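Cysteine hydrolase (Vibrio cholerae, PDB 6V98) is a type VI secretion system effector that probably acts as a cysteine hydrolase of the papain-like peptidase clan on rival bacteria. Local coordinates at residues Ile48-Glu53 / Val84-Gly89; Ser1-Phe6 / Val117-Phe122. All blocks are in the same frame, centred on the assembly; numbering follows the deposited sequence.

Contact 1 (Ile48-Glu53 / Val84-Gly89); sequences ILINGE and VTIKSG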
ATOM      1  N   ILE A  48       1.587   2.264   2.394  1.00 19.41           N
ATOM      2  CA  ILE A  48       2.038   3.022   3.549  1.00 19.94           C
ATOM      3  C   ILE A  48       1.917   4.498   3.231  1.00 21.13           C
ATOM      4  O   ILE A  48       2.326   4.943   2.152  1.00 24.87           O
ATOM      5  CB  ILE A  48       3.494   2.674   3.902  1.00 21.42           C
ATOM      6  CG1 ILE A  48       3.606   1.186   4.221  1.00 20.80           C
ATOM      7  CG2 ILE A  48       3.952   3.531   5.076  1.00 24.35           C
ATOM      8  CD1 ILE A  48       5.060   0.701   4.430  1.00 23.85           C
ATOM      9  N   LEU A  49       1.394   5.268   4.179  1.00 20.92           N
ATOM     10  CA  LEU A  49       1.235   6.709   4.031  1.00 25.96           C
ATOM     11  C   LEU A  49       1.972   7.402   5.167  1.00 24.76           C
ATOM     12  O   LEU A  49       1.723   7.103   6.336  1.00 24.11           O
ATOM     13  CB  LEU A  49      -0.250   7.095   4.049  1.00 23.06           C
ATOM     14  CG  LEU A  49      -0.530   8.595   4.161  1.00 25.81           C
ATOM     15  CD1 LEU A  49      -0.185   9.282   2.862  1.00 24.92           C
ATOM     16  CD2 LEU A  49      -1.986   8.843   4.519  1.00 26.34           C
ATOM     17  N   ILE A  50       2.872   8.327   4.837  1.00 24.81           N
ATOM     18  CA  ILE A  50       3.695   8.989   5.848  1.00 25.60           C
ATOM     19  C   ILE A  50       3.585  10.503   5.718  1.00 31.64           C
ATOM     20  O   ILE A  50       3.755  11.053   4.624  1.00 30.04           O
ATOM     21  CB  ILE A  50       5.169   8.570   5.750  1.00 24.75           C
ATOM     22  CG1 ILE A  50       5.289   7.061   5.930  1.00 27.75           C
ATOM     23  CG2 ILE A  50       5.983   9.313   6.819  1.00 24.37           C
ATOM     24  CD1 ILE A  50       6.640   6.516   5.528  1.00 25.43           C
ATOM     25  N   ASN A  51       3.310  11.167   6.843  1.00 27.20           N
ATOM     26  CA  ASN A  51       3.395  12.621   6.942  1.00 28.31           C
ATOM     27  C   ASN A  51       4.856  13.060   6.895  1.00 31.72           C
ATOM     28  O   ASN A  51       5.642  12.707   7.782  1.00 32.09           O
ATOM     29  CB  ASN A  51       2.750  13.099   8.242  1.00 26.98           C
ATOM     30  CG  ASN A  51       2.603  14.612   8.295  1.00 32.07           C
ATOM     31  OD1 ASN A  51       3.583  15.343   8.175  1.00 37.28           O
ATOM     32  ND2 ASN A  51       1.370  15.087   8.442  1.00 35.68           N
ATOM     33  N   GLY A  52       5.213  13.840   5.871  1.00 29.48           N
ATOM     34  CA  GLY A  52       6.599  14.252   5.696  1.00 28.79           C
ATOM     35  C   GLY A  52       7.109  15.228   6.737  1.00 30.62           C
ATOM     36  O   GLY A  52       8.328  15.381   6.881  1.00 34.39           O
ATOM     37  N   GLU A  53       6.210  15.898   7.459  1.00 32.57           N
ATOM     38  CA  GLU A  53       6.593  16.808   8.537  1.00 35.99           C
ATOM     39  C   GLU A  53       6.801  16.087   9.860  1.00 34.84           C
ATOM     40  O   GLU A  53       7.759  16.382  10.580  1.00 35.98           O
ATOM     41  CB  GLU A  53       5.521  17.879   8.739  1.00 46.70           C
ATOM     42  CG  GLU A  53       5.217  18.708   7.513  1.00 60.36           C
ATOM     43  CD  GLU A  53       5.926  20.038   7.530  1.00 70.73           C
ATOM     44  OE1 GLU A  53       6.911  20.170   8.288  1.00 72.87           O
ATOM     45  OE2 GLU A  53       5.494  20.946   6.786  1.00 71.19           O
ATOM     46  N   VAL A  84       7.440   6.415  11.633  1.00 30.17           N
ATOM     47  CA  VAL A  84       8.829   6.486  11.224  1.00 32.11           C
ATOM     48  C   VAL A  84       9.451   7.760  11.785  1.00 31.80           C
ATOM     49  O   VAL A  84       8.765   8.659  12.266  1.00 31.03           O
ATOM     50  CB  VAL A  84       8.985   6.422   9.686  1.00 33.57           C
ATOM     51  CG1 VAL A  84       8.403   5.122   9.149  1.00 33.12           C
ATOM     52  CG2 VAL A  84       8.321   7.632   9.016  1.00 29.40           C
ATOM     53  N   THR A  85      10.773   7.841  11.716  1.00 28.78           N
ATOM     54  CA  THR A  85      11.518   9.033  12.090  1.00 30.93           C
ATOM     55  C   THR A  85      12.005   9.726  10.830  1.00 27.99           C
ATOM     56  O   THR A  85      12.610   9.089   9.963  1.00 33.31           O
ATOM     57  CB  THR A  85      12.705   8.684  12.982  1.00 32.95           C
ATOM     58  OG1 THR A  85      12.230   7.964  14.127  1.00 36.82           O
ATOM     59  CG2 THR A  85      13.422   9.958  13.426  1.00 34.00           C
ATOM     60  N   ILE A  86      11.719  11.016  10.720  1.00 30.21           N
ATOM     61  CA  ILE A  86      12.204  11.828   9.620  1.00 33.36           C
ATOM     62  C   ILE A  86      13.395  12.622  10.128  1.00 39.96           C
ATOM     63  O   ILE A  86      13.317  13.265  11.181  1.00 40.68           O
ATOM     64  CB  ILE A  86      11.117  12.770   9.079  1.00 31.02           C
ATOM     65  CG1 ILE A  86       9.800  12.033   8.815  1.00 37.98           C
ATOM     66  CG2 ILE A  86      11.618  13.447   7.809  1.00 33.79           C
ATOM     67  CD1 ILE A  86       9.878  11.001   7.726  1.00 37.94           C
ATOM     68  N   LYS A  87      14.499  12.574   9.388  1.00 33.85           N
ATOM     69  CA  LYS A  87      15.714  13.296   9.745  1.00 38.32           C
ATOM     70  C   LYS A  87      16.206  14.012   8.497  1.00 40.63           C
ATOM     71  O   LYS A  87      16.583  13.363   7.517  1.00 38.64           O
ATOM     72  CB  LYS A  87      16.777  12.347  10.294  1.00 41.79           C
ATOM     73  CG  LYS A  87      18.166  12.956  10.362  1.00 53.61           C
ATOM     74  CD  LYS A  87      18.771  12.790  11.740  1.00 59.38           C
ATOM     75  CE  LYS A  87      20.034  13.627  11.887  1.00 65.30           C
ATOM     76  NZ  LYS A  87      19.746  15.079  11.724  1.00 67.38           N
ATOM     77  N   SER A  88      16.181  15.346   8.524  1.00 40.76           N
ATOM     78  CA  SER A  88      16.579  16.152   7.372  1.00 43.04           C
ATOM     79  C   SER A  88      15.824  15.722   6.118  1.00 40.93           C
ATOM     80  O   SER A  88      16.399  15.562   5.039  1.00 40.35           O
ATOM     81  CB  SER A  88      18.087  16.083   7.152  1.00 49.10           C
ATOM     82  OG  SER A  88      18.764  16.486   8.323  1.00 50.79           O
ATOM     83  N   GLY A  89      14.522  15.508   6.273  1.00 38.86           N
ATOM     84  CA  GLY A  89      13.666  15.167   5.158  1.00 35.37           C
ATOM     85  C   GLY A  89      13.644  13.701   4.784  1.00 33.07           C
ATOM     86  O   GLY A  89      12.777  13.298   4.004  1.00 35.25           O
TER
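Ile50, at the end of strand 44-50 of the antiparallel sheet, meets Val84 tip to tip, joining the sheet to the segment that enters the small hairpin of strands 86-87 and 90-91. No hydrogen bond links 48-53 with 84-89, and the contact rests on branched aliphatic side chains. From CB, which points toward the other segment, Ile50 divides into two arms. CG2, anti to the backbone N, touches Val84 CG2 at 3.6 Å and lies 4.3 Å from Ile86 CD1. The longer arm leaves CB as CG1 and runs on extended (chi2 166°), so that CD1 reaches the same methyl, 4.0 Å from Val84 CG2. One methyl of Val84 thus meets both arms of Ile50. Ile91 touches all three aliphatic side chains, and Phe6 packs on Ile50 and Ile86.

Beyond the strand, Asn51 OD1 accepts from Glu53 N at 2.8 Å, forming an Asx turn; the donor lies in the carbonyl plane. Gly52 follows Asn51 in this turn, and its carbonyl O accepts a hydrogen bond from Asn3 ND2. The same oxygen also packs against Ile86, with Gly52 O 3.9 Å from Ile86 CG2.

Contact 2 (Ser1-Phe6 / Val117-Phe122); sequences SGNDDF and VLRGKF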
ATOM      1  N   SER A   1       8.538  22.338   8.020  1.00 70.19           N
ATOM      2  CA  SER A   1       9.610  21.850   7.159  1.00 72.80           C
ATOM      3  C   SER A   1       9.274  22.014   5.678  1.00 73.78           C
ATOM      4  O   SER A   1      10.160  22.260   4.856  1.00 75.78           O
ATOM      5  CB  SER A   1       9.912  20.376   7.461  1.00 73.39           C
ATOM      6  OG  SER A   1       8.964  19.523   6.843  1.00 73.00           O
ATOM      7  N   GLY A   2       7.990  21.876   5.346  1.00 65.36           N
ATOM      8  CA  GLY A   2       7.587  21.785   3.957  1.00 54.95           C
ATOM      9  C   GLY A   2       8.041  20.523   3.256  1.00 46.11           C
ATOM     10  O   GLY A   2       8.012  20.473   2.024  1.00 47.06           O
ATOM     11  N   ASN A   3       8.472  19.508   4.007  1.00 41.24           N
ATOM     12  CA  ASN A   3       8.952  18.263   3.415  1.00 36.89           C
ATOM     13  C   ASN A   3       7.787  17.492   2.813  1.00 33.99           C
ATOM     14  O   ASN A   3       6.741  17.345   3.450  1.00 38.12           O
ATOM     15  CB  ASN A   3       9.656  17.416   4.477  1.00 39.96           C
ATOM     16  CG  ASN A   3      10.372  16.205   3.896  1.00 36.31           C
ATOM     17  OD1 ASN A   3      11.037  16.297   2.862  1.00 37.49           O
ATOM     18  ND2 ASN A   3      10.229  15.057   4.560  1.00 33.14           N
ATOM     19  N   ASP A   4       7.968  17.012   1.578  1.00 32.64           N
ATOM     20  CA  ASP A   4       6.927  16.250   0.893  1.00 30.04           C
ATOM     21  C   ASP A   4       6.519  15.021   1.702  1.00 28.39           C
ATOM     22  O   ASP A   4       7.333  14.389   2.374  1.00 28.48           O
ATOM     23  CB  ASP A   4       7.414  15.796  -0.486  1.00 30.37           C
ATOM     24  CG  ASP A   4       7.136  16.815  -1.577  1.00 35.18           C
ATOM     25  OD1 ASP A   4       6.365  17.757  -1.330  1.00 34.01           O
ATOM     26  OD2 ASP A   4       7.695  16.670  -2.678  1.00 37.73           O
ATOM     27  N   ASP A   5       5.234  14.673   1.612  1.00 26.25           N
ATOM     28  CA  ASP A   5       4.753  13.438   2.199  1.00 22.95           C
ATOM     29  C   ASP A   5       5.253  12.245   1.388  1.00 25.92           C
ATOM     30  O   ASP A   5       5.829  12.392   0.302  1.00 24.82           O
ATOM     31  CB  ASP A   5       3.227  13.446   2.259  1.00 24.61           C
ATOM     32  CG  ASP A   5       2.691  14.661   2.994  1.00 31.70           C
ATOM     33  OD1 ASP A   5       3.167  14.937   4.124  1.00 29.15           O
ATOM     34  OD2 ASP A   5       1.808  15.344   2.442  1.00 30.39           O
ATOM     35  N   PHE A   6       5.006  11.050   1.923  1.00 24.92           N
ATOM     36  CA  PHE A   6       5.409   9.798   1.303  1.00 24.15           C
ATOM     37  C   PHE A   6       4.183   8.924   1.096  1.00 22.64           C
ATOM     38  O   PHE A   6       3.346   8.798   1.996  1.00 25.23           O
ATOM     39  CB  PHE A   6       6.403   8.999   2.170  1.00 24.83           C
ATOM     40  CG  PHE A   6       7.666   9.742   2.540  1.00 24.96           C
ATOM     41  CD1 PHE A   6       7.648  10.727   3.511  1.00 27.21           C
ATOM     42  CD2 PHE A   6       8.880   9.402   1.955  1.00 30.25           C
ATOM     43  CE1 PHE A   6       8.832  11.389   3.879  1.00 29.26           C
ATOM     44  CE2 PHE A   6      10.066  10.060   2.312  1.00 27.86           C
ATOM     45  CZ  PHE A   6      10.033  11.053   3.268  1.00 31.79           C
ATOM     46  N   VAL A 117       8.442   4.452  -3.976  1.00 23.09           N
ATOM     47  CA  VAL A 117       8.364   5.561  -3.035  1.00 23.12           C
ATOM     48  C   VAL A 117       7.945   6.797  -3.811  1.00 27.00           C
ATOM     49  O   VAL A 117       8.691   7.290  -4.664  1.00 24.60           O
ATOM     50  CB  VAL A 117       9.694   5.783  -2.305  1.00 27.15           C
ATOM     51  CG1 VAL A 117       9.556   6.910  -1.317  1.00 26.41           C
ATOM     52  CG2 VAL A 117      10.138   4.484  -1.600  1.00 26.84           C
ATOM     53  N   LEU A 118       6.756   7.309  -3.507  1.00 22.59           N
ATOM     54  CA  LEU A 118       6.178   8.452  -4.197  1.00 21.32           C
ATOM     55  C   LEU A 118       6.140   9.632  -3.244  1.00 24.21           C
ATOM     56  O   LEU A 118       5.948   9.461  -2.040  1.00 27.82           O
ATOM     57  CB  LEU A 118       4.755   8.141  -4.672  1.00 23.35           C
ATOM     58  CG  LEU A 118       4.545   6.808  -5.373  1.00 26.53           C
ATOM     59  CD1 LEU A 118       3.082   6.611  -5.659  1.00 23.86           C
ATOM     60  CD2 LEU A 118       5.387   6.744  -6.646  1.00 28.52           C
ATOM     61  N   ARG A 119       6.296  10.834  -3.790  1.00 20.33           N
ATOM     62  CA  ARG A 119       6.395  12.033  -2.968  1.00 25.88           C
ATOM     63  C   ARG A 119       5.453  13.121  -3.464  1.00 22.12           C
ATOM     64  O   ARG A 119       5.281  13.311  -4.671  1.00 25.00           O
ATOM     65  CB  ARG A 119       7.837  12.578  -2.957  1.00 26.99           C
ATOM     66  CG  ARG A 119       8.883  11.585  -2.448  1.00 24.56           C
ATOM     67  CD  ARG A 119       8.676  11.196  -0.985  1.00 24.92           C
ATOM     68  NE  ARG A 119       8.801  12.319  -0.053  1.00 26.84           N
ATOM     69  CZ  ARG A 119       9.962  12.854   0.330  1.00 31.79           C
ATOM     70  NH1 ARG A 119      11.106  12.387  -0.147  1.00 29.52           N
ATOM     71  NH2 ARG A 119       9.980  13.861   1.191  1.00 29.65           N
ATOM     72  N   GLY A 120       4.905  13.878  -2.525  1.00 23.75           N
ATOM     73  CA  GLY A 120       4.067  15.011  -2.862  1.00 28.29           C
ATOM     74  C   GLY A 120       3.434  15.555  -1.602  1.00 29.60           C
ATOM     75  O   GLY A 120       3.665  15.056  -0.498  1.00 29.21           O
ATOM     76  N   LYS A 121       2.630  16.604  -1.782  1.00 27.37           N
ATOM     77  CA  LYS A 121       1.880  17.192  -0.672  1.00 29.92           C
ATOM     78  C   LYS A 121       0.472  16.621  -0.733  1.00 31.57           C
ATOM     79  O   LYS A 121      -0.355  17.082  -1.522  1.00 33.99           O
ATOM     80  CB  LYS A 121       1.874  18.716  -0.749  1.00 29.24           C
ATOM     81  CG  LYS A 121       3.259  19.347  -0.642  1.00 40.52           C
ATOM     82  CD  LYS A 121       3.849  19.118   0.745  1.00 47.33           C
ATOM     83  CE  LYS A 121       5.240  19.715   0.889  1.00 48.56           C
ATOM     84  NZ  LYS A 121       5.680  20.508  -0.288  1.00 54.09           N
ATOM     85  N   PHE A 122       0.194  15.604   0.091  1.00 26.95           N
ATOM     86  CA  PHE A 122      -1.102  14.951  -0.024  1.00 24.28           C
ATOM     87  C   PHE A 122      -1.556  14.202   1.222  1.00 24.42           C
ATOM     88  O   PHE A 122      -2.538  13.461   1.150  1.00 25.99           O
ATOM     89  CB  PHE A 122      -1.094  13.975  -1.208  1.00 23.18           C
ATOM     90  CG  PHE A 122       0.089  13.062  -1.229  1.00 27.21           C
ATOM     91  CD1 PHE A 122       0.311  12.159  -0.194  1.00 28.18           C
ATOM     92  CD2 PHE A 122       0.984  13.101  -2.276  1.00 24.40           C
ATOM     93  CE1 PHE A 122       1.416  11.327  -0.198  1.00 25.77           C
ATOM     94  CE2 PHE A 122       2.094  12.262  -2.286  1.00 24.97           C
ATOM     95  CZ  PHE A 122       2.301  11.370  -1.253  1.00 24.50           C
TER
HETATM   96  O   HOH W   1       7.247  16.027  -5.256  1.00 41.26           O
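Arg119 lays its guanidinium flat on the Phe6 ring, the two planes only 7° apart and Arg119 CZ 3.7 Å from the ring centroid, a cation-pi stack. The residues form a non-hydrogen-bonded pair of antiparallel strands, so both side chains leave the same face of the sheet. Bends at chi2 and chi3 bring the guanidinium over the ring face, while the edge of the guanidinium serves the neighbouring strand and the loop before it: Arg119 NE donates to Asp5 O at 3.0 Å and Arg119 NH2 to Asp4 O at 2.9 Å. Both acceptors lie close to the guanidinium plane, although each donor sits above the carbonyl plane of its acceptor. A weak third bond runs from Arg119 NH2 to Asn3 OD1, whose amide is turned 72° from the guanidinium; it is secondary for Asn3, whose ND2 donates to Gly52 O. These bonds fix the rotation of the group over Phe6.

Lys121 crosses Asp4 at about a right angle, its NZ 3.0 Å from Asp4 OD1 in a weakly bonded salt bridge. On the other face of the sheet Asp5 OD2 uses its anti lone pair to accept from Phe122 N at 2.9 Å, and also accepts from Phe123 N. Asp5 thereby grips the start of helix 123-134, where Phe122 is the N-cap residue. The Phe122 ring packs against Leu7 of strand 5-12 and Leu49 of strand 44-50, and strand 113-120 continues the sheet to strand 188-193.

In the fold
From the N terminus, segment 1-6 leads into strand 5-12, which lies between strands 44-50 and 113-120 in the sheet. The chain then reaches 48-53, and contact 1 closes a loop of 30 intervening residues at 84-89. After helix 93-107 it arrives at 117-122, where contact 2 closes the outer loop of 110 residues; contact 1 is nested inside it. Their centres are 8 Å apart, and they touch: Asp5 OD1 probably accepts from Gly52 N at 2.9 Å, and Ser1 OG is probably hydrogen-bonded to Glu53 OE1. Together they tie the N-terminal segment to the two strands flanking strand 5-12, namely 44-50 and 113-120, the 86-91 hairpin and the start of helix 123-134.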